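Long-range contact in Blr3880 protein (Bradyrhizobium japonicum, PDB 2OOD), which probably catalyses the zinc-dependent hydrolytic deamination of guanine to xanthine and ammonia, a step of purine breakdown: residues F13-D18 with S373-F378. Numbering follows the deposited sequence.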
ATOM      1  N   PHE A  13     -11.174 -17.419  14.604  1.00 37.70           N
ATOM      2  CA  PHE A  13     -10.722 -16.211  15.292  1.00 35.90           C
ATOM      3  C   PHE A  13     -11.733 -15.084  15.065  1.00 35.71           C
ATOM      4  O   PHE A  13     -11.929 -14.636  13.940  1.00 36.37           O
ATOM      5  CB  PHE A  13      -9.352 -15.774  14.752  1.00 35.52           C
ATOM      6  CG  PHE A  13      -8.695 -14.666  15.549  1.00 34.84           C
ATOM      7  CD1 PHE A  13      -7.712 -14.954  16.490  1.00 33.93           C
ATOM      8  CD2 PHE A  13      -9.050 -13.335  15.352  1.00 34.55           C
ATOM      9  CE1 PHE A  13      -7.094 -13.931  17.223  1.00 33.32           C
ATOM     10  CE2 PHE A  13      -8.434 -12.313  16.082  1.00 33.55           C
ATOM     11  CZ  PHE A  13      -7.458 -12.618  17.015  1.00 32.19           C
ATOM     12  N   ASP A  14     -12.381 -14.624  16.127  1.00 35.24           N
ATOM     13  CA  ASP A  14     -13.334 -13.531  15.987  1.00 35.20           C
ATOM     14  C   ASP A  14     -13.351 -12.678  17.252  1.00 34.98           C
ATOM     15  O   ASP A  14     -12.600 -12.935  18.188  1.00 35.18           O
ATOM     16  CB  ASP A  14     -14.732 -14.067  15.629  1.00 34.87           C
ATOM     17  CG  ASP A  14     -15.372 -14.873  16.747  1.00 35.64           C
ATOM     18  OD1 ASP A  14     -14.660 -15.630  17.446  1.00 34.74           O
ATOM     19  OD2 ASP A  14     -16.604 -14.752  16.911  1.00 35.52           O
ATOM     20  N   PHE A  15     -14.200 -11.662  17.285  1.00 35.06           N
ATOM     21  CA  PHE A  15     -14.242 -10.772  18.436  1.00 36.38           C
ATOM     22  C   PHE A  15     -15.547 -10.777  19.213  1.00 37.31           C
ATOM     23  O   PHE A  15     -16.615 -11.027  18.658  1.00 37.75           O
ATOM     24  CB  PHE A  15     -13.929  -9.349  17.973  1.00 34.69           C
ATOM     25  CG  PHE A  15     -12.541  -9.190  17.432  1.00 33.85           C
ATOM     26  CD1 PHE A  15     -11.484  -8.888  18.276  1.00 32.94           C
ATOM     27  CD2 PHE A  15     -12.281  -9.372  16.081  1.00 33.98           C
ATOM     28  CE1 PHE A  15     -10.185  -8.768  17.785  1.00 32.79           C
ATOM     29  CE2 PHE A  15     -10.977  -9.254  15.580  1.00 34.15           C
ATOM     30  CZ  PHE A  15      -9.935  -8.951  16.438  1.00 33.02           C
ATOM     31  N   VAL A  16     -15.449 -10.488  20.506  1.00 37.59           N
ATOM     32  CA  VAL A  16     -16.614 -10.435  21.379  1.00 38.23           C
ATOM     33  C   VAL A  16     -16.710  -9.060  22.033  1.00 40.51           C
ATOM     34  O   VAL A  16     -17.678  -8.764  22.736  1.00 42.10           O
ATOM     35  CB  VAL A  16     -16.535 -11.497  22.489  1.00 37.50           C
ATOM     36  CG1 VAL A  16     -16.742 -12.877  21.902  1.00 35.73           C
ATOM     37  CG2 VAL A  16     -15.188 -11.421  23.181  1.00 35.08           C
ATOM     38  N   ASP A  17     -15.704  -8.226  21.794  1.00 40.96           N
ATOM     39  CA  ASP A  17     -15.670  -6.881  22.351  1.00 40.16           C
ATOM     40  C   ASP A  17     -14.695  -6.015  21.560  1.00 40.88           C
ATOM     41  O   ASP A  17     -14.006  -6.498  20.659  1.00 42.47           O
ATOM     42  CB  ASP A  17     -15.232  -6.937  23.815  1.00 40.16           C
ATOM     43  CG  ASP A  17     -15.667  -5.713  24.609  1.00 39.88           C
ATOM     44  OD1 ASP A  17     -16.287  -4.787  24.030  1.00 37.63           O
ATOM     45  OD2 ASP A  17     -15.385  -5.691  25.826  1.00 39.45           O
ATOM     46  N   ASP A  18     -14.641  -4.736  21.912  1.00 39.34           N
ATOM     47  CA  ASP A  18     -13.766  -3.763  21.265  1.00 38.11           C
ATOM     48  C   ASP A  18     -12.356  -3.808  21.864  1.00 36.82           C
ATOM     49  O   ASP A  18     -12.183  -3.597  23.056  1.00 37.62           O
ATOM     50  CB  ASP A  18     -14.370  -2.368  21.451  1.00 38.67           C
ATOM     51  CG  ASP A  18     -13.500  -1.274  20.887  1.00 38.37           C
ATOM     52  OD1 ASP A  18     -12.373  -1.585  20.445  1.00 37.61           O
ATOM     53  OD2 ASP A  18     -13.943  -0.105  20.890  1.00 37.40           O
ATOM     54  N   SER A 373      -3.280  -2.524  15.862  1.00 32.99           N
ATOM     55  CA  SER A 373      -2.856  -3.888  16.155  1.00 34.09           C
ATOM     56  C   SER A 373      -3.697  -4.857  15.338  1.00 34.05           C
ATOM     57  O   SER A 373      -4.709  -4.464  14.750  1.00 33.88           O
ATOM     58  CB  SER A 373      -3.041  -4.191  17.644  1.00 33.72           C
ATOM     59  OG  SER A 373      -4.404  -4.094  18.021  1.00 33.89           O
ATOM     60  N   PRO A 374      -3.281  -6.134  15.269  1.00 34.02           N
ATOM     61  CA  PRO A 374      -4.083  -7.082  14.498  1.00 33.24           C
ATOM     62  C   PRO A 374      -5.454  -7.216  15.152  1.00 33.70           C
ATOM     63  O   PRO A 374      -6.432  -7.546  14.491  1.00 33.45           O
ATOM     64  CB  PRO A 374      -3.255  -8.362  14.553  1.00 32.60           C
ATOM     65  CG  PRO A 374      -2.508  -8.232  15.822  1.00 32.77           C
ATOM     66  CD  PRO A 374      -2.078  -6.790  15.799  1.00 33.55           C
ATOM     67  N   TYR A 375      -5.521  -6.930  16.450  1.00 32.91           N
ATOM     68  CA  TYR A 375      -6.780  -6.993  17.186  1.00 32.74           C
ATOM     69  C   TYR A 375      -7.704  -5.860  16.778  1.00 32.66           C
ATOM     70  O   TYR A 375      -8.878  -6.081  16.487  1.00 33.79           O
ATOM     71  CB  TYR A 375      -6.525  -6.909  18.687  1.00 33.64           C
ATOM     72  CG  TYR A 375      -5.836  -8.123  19.253  1.00 34.22           C
ATOM     73  CD1 TYR A 375      -6.547  -9.273  19.561  1.00 33.80           C
ATOM     74  CD2 TYR A 375      -4.473  -8.119  19.485  1.00 34.26           C
ATOM     75  CE1 TYR A 375      -5.913 -10.390  20.091  1.00 34.30           C
ATOM     76  CE2 TYR A 375      -3.829  -9.226  20.011  1.00 34.74           C
ATOM     77  CZ  TYR A 375      -4.551 -10.358  20.316  1.00 34.94           C
ATOM     78  OH  TYR A 375      -3.894 -11.447  20.856  1.00 35.98           O
ATOM     79  N   ARG A 376      -7.168  -4.644  16.768  1.00 32.71           N
ATOM     80  CA  ARG A 376      -7.930  -3.457  16.401  1.00 32.13           C
ATOM     81  C   ARG A 376      -8.303  -3.440  14.921  1.00 31.87           C
ATOM     82  O   ARG A 376      -9.421  -3.080  14.550  1.00 30.77           O
ATOM     83  CB  ARG A 376      -7.122  -2.199  16.734  1.00 33.46           C
ATOM     84  CG  ARG A 376      -6.939  -1.930  18.218  1.00 35.61           C
ATOM     85  CD  ARG A 376      -5.947  -0.805  18.456  1.00 36.78           C
ATOM     86  NE  ARG A 376      -5.913  -0.394  19.857  1.00 40.02           N
ATOM     87  CZ  ARG A 376      -5.071   0.508  20.353  1.00 40.04           C
ATOM     88  NH1 ARG A 376      -4.189   1.091  19.560  1.00 40.66           N
ATOM     89  NH2 ARG A 376      -5.114   0.835  21.638  1.00 40.08           N
ATOM     90  N   GLY A 377      -7.353  -3.830  14.078  1.00 32.00           N
ATOM     91  CA  GLY A 377      -7.595  -3.838  12.648  1.00 32.95           C
ATOM     92  C   GLY A 377      -8.656  -4.822  12.205  1.00 34.03           C
ATOM     93  O   GLY A 377      -9.536  -4.485  11.418  1.00 34.74           O
ATOM     94  N   PHE A 378      -8.576  -6.047  12.707  1.00 35.02           N
ATOM     95  CA  PHE A 378      -9.541  -7.068  12.343  1.00 35.28           C
ATOM     96  C   PHE A 378     -10.890  -6.948  13.020  1.00 35.75           C
ATOM     97  O   PHE A 378     -11.873  -7.511  12.546  1.00 36.10           O
ATOM     98  CB  PHE A 378      -8.935  -8.443  12.559  1.00 32.98           C
ATOM     99  CG  PHE A 378      -8.152  -8.905  11.385  1.00 33.35           C
ATOM    100  CD1 PHE A 378      -8.810  -9.284  10.217  1.00 32.04           C
ATOM    101  CD2 PHE A 378      -6.762  -8.876  11.394  1.00 32.67           C
ATOM    102  CE1 PHE A 378      -8.098  -9.626   9.080  1.00 30.69           C
ATOM    103  CE2 PHE A 378      -6.040  -9.218  10.253  1.00 31.44           C
ATOM    104  CZ  PHE A 378      -6.714  -9.589   9.096  1.00 30.89           C
TER
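Strand residues 13-15 run past the first turn of helix 374-380 (residues 374-378) at 73°, the axes of these short segments 9.5 Å apart, the closest pair of CA atoms being those of Phe15 and Tyr375. Phe15 does most of the touching. Its CG stands anti to the carbonyl carbon (chi1 -64°), and the ring reaches out to the helix backbone, setting CZ close to Tyr375 O and CE2 3.4 Å from Phe378 C. On the same ring, CE2 also meets Phe378 CB at 3.7 Å, while CE1 packs on Tyr375 CD1 at 4.1 Å, approaching the tyrosine ring at its edge. Two residues back, the side chains of Phe13 and Tyr375 cross at about a right angle, Phe13 CZ 4.1 Å from Tyr375 CE1. Helix 434-447 and strand 30-33 pack against both Phe13 and Tyr375. An alanine in place of Phe15 would probably leave Phe378 CB and the Tyr375 ring edge without the ring they pack on. No hydrogen bond joins the two segments, so this buried join, away from the zinc site, rests on apolar van der Waals packing of aromatic side chains that seats helix 374-380 against strand 11-15.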